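Local coordinates for protein nicastrin (Dictyostelium purpureum, PDB 4R12) that probably serves as an essential subunit of the gamma-secretase complex, which cleaves membrane proteins such as Notch receptors within the membrane, at residues P23-M28 against F226-S231; S202-K207 against V263-W268. All blocks are in the same frame, centred on the assembly; numbering follows the deposited sequence.

Interaction 1 of 2, residues P23-M28 against F226-S231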
loop_
_atom_site.group_PDB
_atom_site.type_symbol
_atom_site.label_atom_id
_atom_site.label_comp_id
_atom_site.label_asym_id
_atom_site.label_seq_id
_atom_site.Cartn_x
_atom_site.Cartn_y
_atom_site.Cartn_z
ATOM N N PRO A 23 5.371 10.645 12.043
ATOM C CA PRO A 23 5.083 10.012 13.337
ATOM C C PRO A 23 4.747 8.527 13.231
ATOM O O PRO A 23 4.212 8.051 12.219
ATOM C CB PRO A 23 3.872 10.795 13.841
ATOM C CG PRO A 23 3.158 11.211 12.578
ATOM C CD PRO A 23 4.240 11.453 11.544
ATOM N N CYS A 24 5.084 7.804 14.292
ATOM C CA CYS A 24 4.508 6.508 14.575
ATOM C C CYS A 24 3.123 6.727 15.186
ATOM O O CYS A 24 2.989 7.488 16.138
ATOM C CB CYS A 24 5.415 5.730 15.534
ATOM S SG CYS A 24 4.698 4.208 16.164
ATOM N N THR A 25 2.093 6.088 14.639
ATOM C CA THR A 25 0.728 6.331 15.117
ATOM C C THR A 25 0.183 5.079 15.782
ATOM O O THR A 25 0.809 4.024 15.697
ATOM C CB THR A 25 -0.197 6.749 13.969
ATOM O OG1 THR A 25 -0.270 5.686 13.022
ATOM C CG2 THR A 25 0.337 8.023 13.273
ATOM N N LYS A 26 -0.969 5.195 16.438
ATOM C CA LYS A 26 -1.549 4.064 17.175
ATOM C C LYS A 26 -2.651 3.362 16.384
ATOM O O LYS A 26 -3.575 4.002 15.855
ATOM C CB LYS A 26 -2.112 4.526 18.534
ATOM C CG LYS A 26 -2.097 3.427 19.626
ATOM C CD LYS A 26 -0.765 3.464 20.386
ATOM C CE LYS A 26 -0.524 2.228 21.248
ATOM N NZ LYS A 26 0.771 2.378 21.993
ATOM N N ILE A 27 -2.550 2.037 16.305
ATOM C CA ILE A 27 -3.565 1.229 15.653
ATOM C C ILE A 27 -4.136 0.237 16.662
ATOM O O ILE A 27 -3.388 -0.460 17.340
ATOM C CB ILE A 27 -2.996 0.456 14.444
ATOM C CG1 ILE A 27 -2.317 1.403 13.449
ATOM C CG2 ILE A 27 -4.087 -0.371 13.773
ATOM C CD1 ILE A 27 -3.264 2.219 12.646
ATOM N N MET A 28 -5.457 0.183 16.772
ATOM C CA MET A 28 -6.084 -0.773 17.678
ATOM C C MET A 28 -6.548 -2.019 16.920
ATOM O O MET A 28 -6.860 -1.959 15.726
ATOM C CB MET A 28 -7.252 -0.130 18.427
ATOM C CG MET A 28 -6.866 0.446 19.788
ATOM S SD MET A 28 -5.561 1.691 19.732
ATOM C CE MET A 28 -6.379 2.901 18.689
ATOM N N PHE A 226 6.689 1.112 9.420
ATOM C CA PHE A 226 6.664 1.525 10.819
ATOM C C PHE A 226 6.169 2.971 10.832
ATOM O O PHE A 226 5.288 3.326 11.603
ATOM C CB PHE A 226 8.049 1.412 11.462
ATOM C CG PHE A 226 8.040 1.539 12.966
ATOM C CD1 PHE A 226 8.009 2.786 13.569
ATOM C CD2 PHE A 226 8.066 0.403 13.770
ATOM C CE1 PHE A 226 8.008 2.912 14.950
ATOM C CE2 PHE A 226 8.063 0.515 15.166
ATOM C CZ PHE A 226 8.033 1.770 15.748
ATOM N N PHE A 227 6.759 3.783 9.959
ATOM C CA PHE A 227 6.364 5.187 9.772
ATOM C C PHE A 227 5.544 5.282 8.499
ATOM O O PHE A 227 6.103 5.342 7.403
ATOM C CB PHE A 227 7.598 6.103 9.684
ATOM C CG PHE A 227 8.489 6.018 10.888
ATOM C CD1 PHE A 227 8.091 6.570 12.096
ATOM C CD2 PHE A 227 9.701 5.368 10.824
ATOM C CE1 PHE A 227 8.897 6.474 13.223
ATOM C CE2 PHE A 227 10.512 5.275 11.943
ATOM C CZ PHE A 227 10.111 5.834 13.144
ATOM N N ARG A 228 4.223 5.293 8.631
ATOM C CA ARG A 228 3.371 5.073 7.468
ATOM C C ARG A 228 3.346 6.241 6.466
ATOM O O ARG A 228 2.942 6.051 5.307
ATOM C CB ARG A 228 1.953 4.703 7.935
ATOM C CG ARG A 228 1.901 3.233 8.459
ATOM C CD ARG A 228 0.616 2.888 9.214
ATOM N NE ARG A 228 0.629 3.347 10.607
ATOM C CZ ARG A 228 1.245 2.714 11.606
ATOM N NH1 ARG A 228 1.912 1.585 11.380
ATOM N NH2 ARG A 228 1.199 3.215 12.845
ATOM N N ASP A 229 3.796 7.425 6.875
ATOM C CA ASP A 229 3.947 8.522 5.912
ATOM C C ASP A 229 5.127 8.269 4.976
ATOM O O ASP A 229 5.298 8.979 3.993
ATOM C CB ASP A 229 4.138 9.865 6.612
ATOM C CG ASP A 229 2.906 10.296 7.377
ATOM O OD1 ASP A 229 1.795 10.245 6.800
ATOM O OD2 ASP A 229 3.050 10.649 8.569
ATOM N N LEU A 230 5.942 7.258 5.291
ATOM C CA LEU A 230 7.111 6.919 4.483
ATOM C C LEU A 230 6.921 5.602 3.740
ATOM O O LEU A 230 7.897 5.002 3.290
ATOM C CB LEU A 230 8.376 6.819 5.348
ATOM C CG LEU A 230 8.776 8.102 6.082
ATOM C CD1 LEU A 230 10.022 7.878 6.943
ATOM C CD2 LEU A 230 9.015 9.212 5.044
ATOM N N SER A 231 5.671 5.167 3.606
ATOM C CA SER A 231 5.362 3.853 3.053
ATOM C C SER A 231 5.380 3.796 1.517
ATOM O O SER A 231 4.336 3.511 0.886
ATOM C CB SER A 231 3.987 3.392 3.571
ATOM O OG SER A 231 2.994 4.362 3.264
HETATM O O HOH W 1 4.620 8.539 9.492
HETATM O O HOH W 2 3.058 5.557 11.308
HETATM O O HOH W 3 -0.979 5.828 10.636
#
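The carbonyl oxygen of Pro23 accepts a hydrogen bond from each of two waters, and both pass the link on to the segment 226-231. Water 1, 2.8 Å from Pro23 O, also accepts from Asp229 N and donates to Asp229 OD2; water 2 accepts from Arg228 N and donates, at longer range, to Phe226 O. This is an interlobe contact: strand 21-29 of the small lobe meets the loop that joins strand 214-220 to helix 234-252 in the large lobe, and the bound waters fill the polar seam between them. Asp229 OD2 also lies 3.3 Å from Pro23 CD, its side chain crossing the proline ring at about a right angle.

Arg228 suits its place because it is long and flat-ended. A bend at chi3 (-81°) brings the guanidinium to Thr25, and Arg228 NH2 donates to Thr25 OG1 at 2.9 Å, almost straight (170°) and in the guanidinium plane. Water 3 accepts from NE at that same edge. Ile27 CG1 lies over one face of the group, while Phe226 O and water 2 lie over the other, so its rotation is restrained from both sides.

Beside this polar seam the contact is aromatic. Phe226 CD1 sits over the centre of the Phe227 ring, 3.7 Å above its plane, and Phe77 packs against both phenylalanines. Phe227 turns its edge to the Pro23-Cys24 peptide, with CD1 3.9 Å from Cys24 N. Cys24, in a disulfide with Cys36, makes a sulfur-aromatic contact: SG stands obliquely to the Phe226 ring, 3.8 Å from CE1.

Interaction 2 of 2, residues S202-K207 against V263-W268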
loop_
_atom_site.group_PDB
_atom_site.type_symbol
_atom_site.label_atom_id
_atom_site.label_comp_id
_atom_site.label_asym_id
_atom_site.label_seq_id
_atom_site.Cartn_x
_atom_site.Cartn_y
_atom_site.Cartn_z
ATOM N N SER A 202 -11.129 -1.202 -13.643
ATOM C CA SER A 202 -11.256 -0.544 -14.932
ATOM C C SER A 202 -11.286 -1.545 -16.061
ATOM O O SER A 202 -10.655 -2.597 -15.986
ATOM C CB SER A 202 -10.098 0.432 -15.151
ATOM O OG SER A 202 -10.207 1.080 -16.409
ATOM N N SER A 203 -12.009 -1.177 -17.117
ATOM C CA SER A 203 -12.019 -1.909 -18.371
ATOM C C SER A 203 -11.984 -0.900 -19.524
ATOM O O SER A 203 -12.544 0.184 -19.401
ATOM C CB SER A 203 -13.260 -2.798 -18.464
ATOM O OG SER A 203 -13.429 -3.285 -19.782
ATOM N N PHE A 204 -11.306 -1.240 -20.616
ATOM C CA PHE A 204 -11.340 -0.409 -21.822
ATOM C C PHE A 204 -12.713 -0.435 -22.498
ATOM O O PHE A 204 -13.041 0.488 -23.250
ATOM C CB PHE A 204 -10.276 -0.857 -22.833
ATOM C CG PHE A 204 -8.875 -0.416 -22.495
ATOM C CD1 PHE A 204 -8.488 0.915 -22.647
ATOM C CD2 PHE A 204 -7.932 -1.338 -22.053
ATOM C CE1 PHE A 204 -7.191 1.320 -22.350
ATOM C CE2 PHE A 204 -6.626 -0.939 -21.752
ATOM C CZ PHE A 204 -6.254 0.387 -21.908
ATOM N N SER A 205 -13.505 -1.486 -22.266
ATOM C CA SER A 205 -14.845 -1.557 -22.863
ATOM C C SER A 205 -15.755 -0.554 -22.177
ATOM O O SER A 205 -15.733 -0.445 -20.955
ATOM C CB SER A 205 -15.450 -2.964 -22.748
ATOM O OG SER A 205 -14.593 -3.944 -23.309
ATOM N N SER A 206 -16.553 0.173 -22.955
ATOM C CA SER A 206 -17.459 1.170 -22.389
ATOM C C SER A 206 -18.524 0.463 -21.554
ATOM O O SER A 206 -19.008 0.975 -20.545
ATOM C CB SER A 206 -18.101 2.015 -23.498
ATOM O OG SER A 206 -18.987 1.249 -24.296
ATOM N N LYS A 207 -18.875 -0.742 -21.977
ATOM C CA LYS A 207 -19.702 -1.600 -21.155
ATOM C C LYS A 207 -19.240 -3.038 -21.369
ATOM O O LYS A 207 -19.014 -3.467 -22.502
ATOM C CB LYS A 207 -21.187 -1.418 -21.493
ATOM C CG LYS A 207 -22.140 -2.301 -20.688
ATOM C CD LYS A 207 -23.577 -2.120 -21.164
ATOM C CE LYS A 207 -24.480 -3.269 -20.727
ATOM N NZ LYS A 207 -24.754 -3.245 -19.266
ATOM N N VAL A 263 -11.031 -7.706 -20.525
ATOM C CA VAL A 263 -9.981 -7.597 -19.527
ATOM C C VAL A 263 -10.388 -6.551 -18.502
ATOM O O VAL A 263 -10.763 -5.429 -18.857
ATOM C CB VAL A 263 -8.609 -7.231 -20.145
ATOM C CG1 VAL A 263 -7.566 -7.087 -19.052
ATOM C CG2 VAL A 263 -8.172 -8.310 -21.134
ATOM N N VAL A 264 -10.332 -6.939 -17.233
ATOM C CA VAL A 264 -10.583 -6.030 -16.125
ATOM C C VAL A 264 -9.305 -5.874 -15.303
ATOM O O VAL A 264 -8.699 -6.859 -14.891
ATOM C CB VAL A 264 -11.730 -6.532 -15.218
ATOM C CG1 VAL A 264 -11.790 -5.723 -13.925
ATOM C CG2 VAL A 264 -13.056 -6.455 -15.951
ATOM N N PHE A 265 -8.896 -4.630 -15.086
ATOM C CA PHE A 265 -7.723 -4.349 -14.269
ATOM C C PHE A 265 -8.200 -3.934 -12.896
ATOM O O PHE A 265 -9.088 -3.079 -12.784
ATOM C CB PHE A 265 -6.862 -3.242 -14.899
ATOM C CG PHE A 265 -6.493 -3.506 -16.338
ATOM C CD1 PHE A 265 -5.380 -4.276 -16.652
ATOM C CD2 PHE A 265 -7.260 -2.994 -17.367
ATOM C CE1 PHE A 265 -5.037 -4.524 -17.970
ATOM C CE2 PHE A 265 -6.924 -3.236 -18.694
ATOM C CZ PHE A 265 -5.809 -4.006 -18.989
ATOM N N ALA A 266 -7.641 -4.517 -11.843
ATOM C CA ALA A 266 -8.079 -4.126 -10.497
ATOM C C ALA A 266 -6.909 -3.756 -9.593
ATOM O O ALA A 266 -5.915 -4.488 -9.503
ATOM C CB ALA A 266 -8.929 -5.254 -9.847
ATOM N N PHE A 267 -7.039 -2.609 -8.928
ATOM C CA PHE A 267 -6.056 -2.133 -7.966
ATOM C C PHE A 267 -6.682 -2.179 -6.576
ATOM O O PHE A 267 -7.468 -1.289 -6.238
ATOM C CB PHE A 267 -5.610 -0.693 -8.296
ATOM C CG PHE A 267 -4.864 -0.563 -9.610
ATOM C CD1 PHE A 267 -5.531 -0.654 -10.826
ATOM C CD2 PHE A 267 -3.494 -0.343 -9.621
ATOM C CE1 PHE A 267 -4.835 -0.535 -12.026
ATOM C CE2 PHE A 267 -2.794 -0.219 -10.820
ATOM C CZ PHE A 267 -3.461 -0.304 -12.017
ATOM N N TRP A 268 -6.367 -3.216 -5.791
ATOM C CA TRP A 268 -7.044 -3.453 -4.506
ATOM C C TRP A 268 -6.409 -2.614 -3.411
ATOM O O TRP A 268 -5.182 -2.572 -3.293
ATOM C CB TRP A 268 -6.995 -4.935 -4.082
ATOM C CG TRP A 268 -7.563 -5.909 -5.053
ATOM C CD1 TRP A 268 -6.921 -6.995 -5.588
ATOM C CD2 TRP A 268 -8.885 -5.906 -5.612
ATOM N NE1 TRP A 268 -7.764 -7.664 -6.445
ATOM C CE2 TRP A 268 -8.973 -7.013 -6.481
ATOM C CE3 TRP A 268 -10.004 -5.075 -5.461
ATOM C CZ2 TRP A 268 -10.135 -7.312 -7.194
ATOM C CZ3 TRP A 268 -11.152 -5.378 -6.175
ATOM C CH2 TRP A 268 -11.205 -6.481 -7.029
HETATM O O HOH W 4 -9.947 -3.854 -20.881
#
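Ser202 and Phe265 form an antiparallel hydrogen-bonded pair, where the end of strand 192-203 runs against strand 262-268. Phe265 N donates to Ser202 O at 2.8 Å and 167°, and Ser202 N returns a more bent bond (138°) to Phe265 O. Ser202 O has a second neighbour in the CA-H of Val264, 3.4 Å away from CA to O.

The chains stay close through Ser203 and Val264 and part at Phe204, where a water bridges them. Water 4 accepts from Phe204 N and donates to Val263 O at 2.7 Å, so that it joins the two backbones where they diverge. Ser203 makes an ST turn: with OG anti to the backbone nitrogen (chi1 167°), the hydroxyl oxygen accepts from Ser205 N, 3.1 Å away. Replacing Ser203 by an alanine would probably leave Ser205 N without this acceptor and the turn freer to move.

Phenylalanine suits the next position because its flat apolar ring reaches the Phe265 ring and helix 234-252. Phe204 CE2 comes within 3.8 Å of Phe265 CE2, the two side chains meeting at a slant, and Ile248 of that helix touches both. Val263 CG1 lies 3.5 Å above one face of the Phe265 ring, toward its rim. Phe204 also makes a cation-pi contact with Arg256. Ser202 points to the same side of the sheet as Phe265, where its hydroxyl is hydrogen-bonded to Thr543 and Thr513; a small polar residue fits there. On its other side strand 262-268 pairs in parallel with strand 214-220 of the large lobe.

Chemically, the joint divides its work: backbone bonds and one water set the alignment of the chains, while the rings of Phe204 and Phe265 supply apolar packing against helix 234-252, and Ser202 adds a hydroxyl with partners of its own.

In the fold
The two contacts lie on opposite sides of the chain's centre, 32 Å apart between centres and about 12 Å at their nearest atoms, without touching. Their segments alternate along the chain: 23-28, 202-207, 226-231, then 263-268. Strand 572-575 connects them, pairing antiparallel with both strand 21-29 and strand 192-203. Helix 234-252 is a second tie: it follows the loop of interaction 1 and packs against the phenylalanines of interaction 2. Strand 214-220, which leads into that loop, is also the parallel neighbour of strand 262-268. Interaction 1 thus joins small lobe to large, whereas interaction 2 extends the large lobe's strands with an antiparallel neighbour.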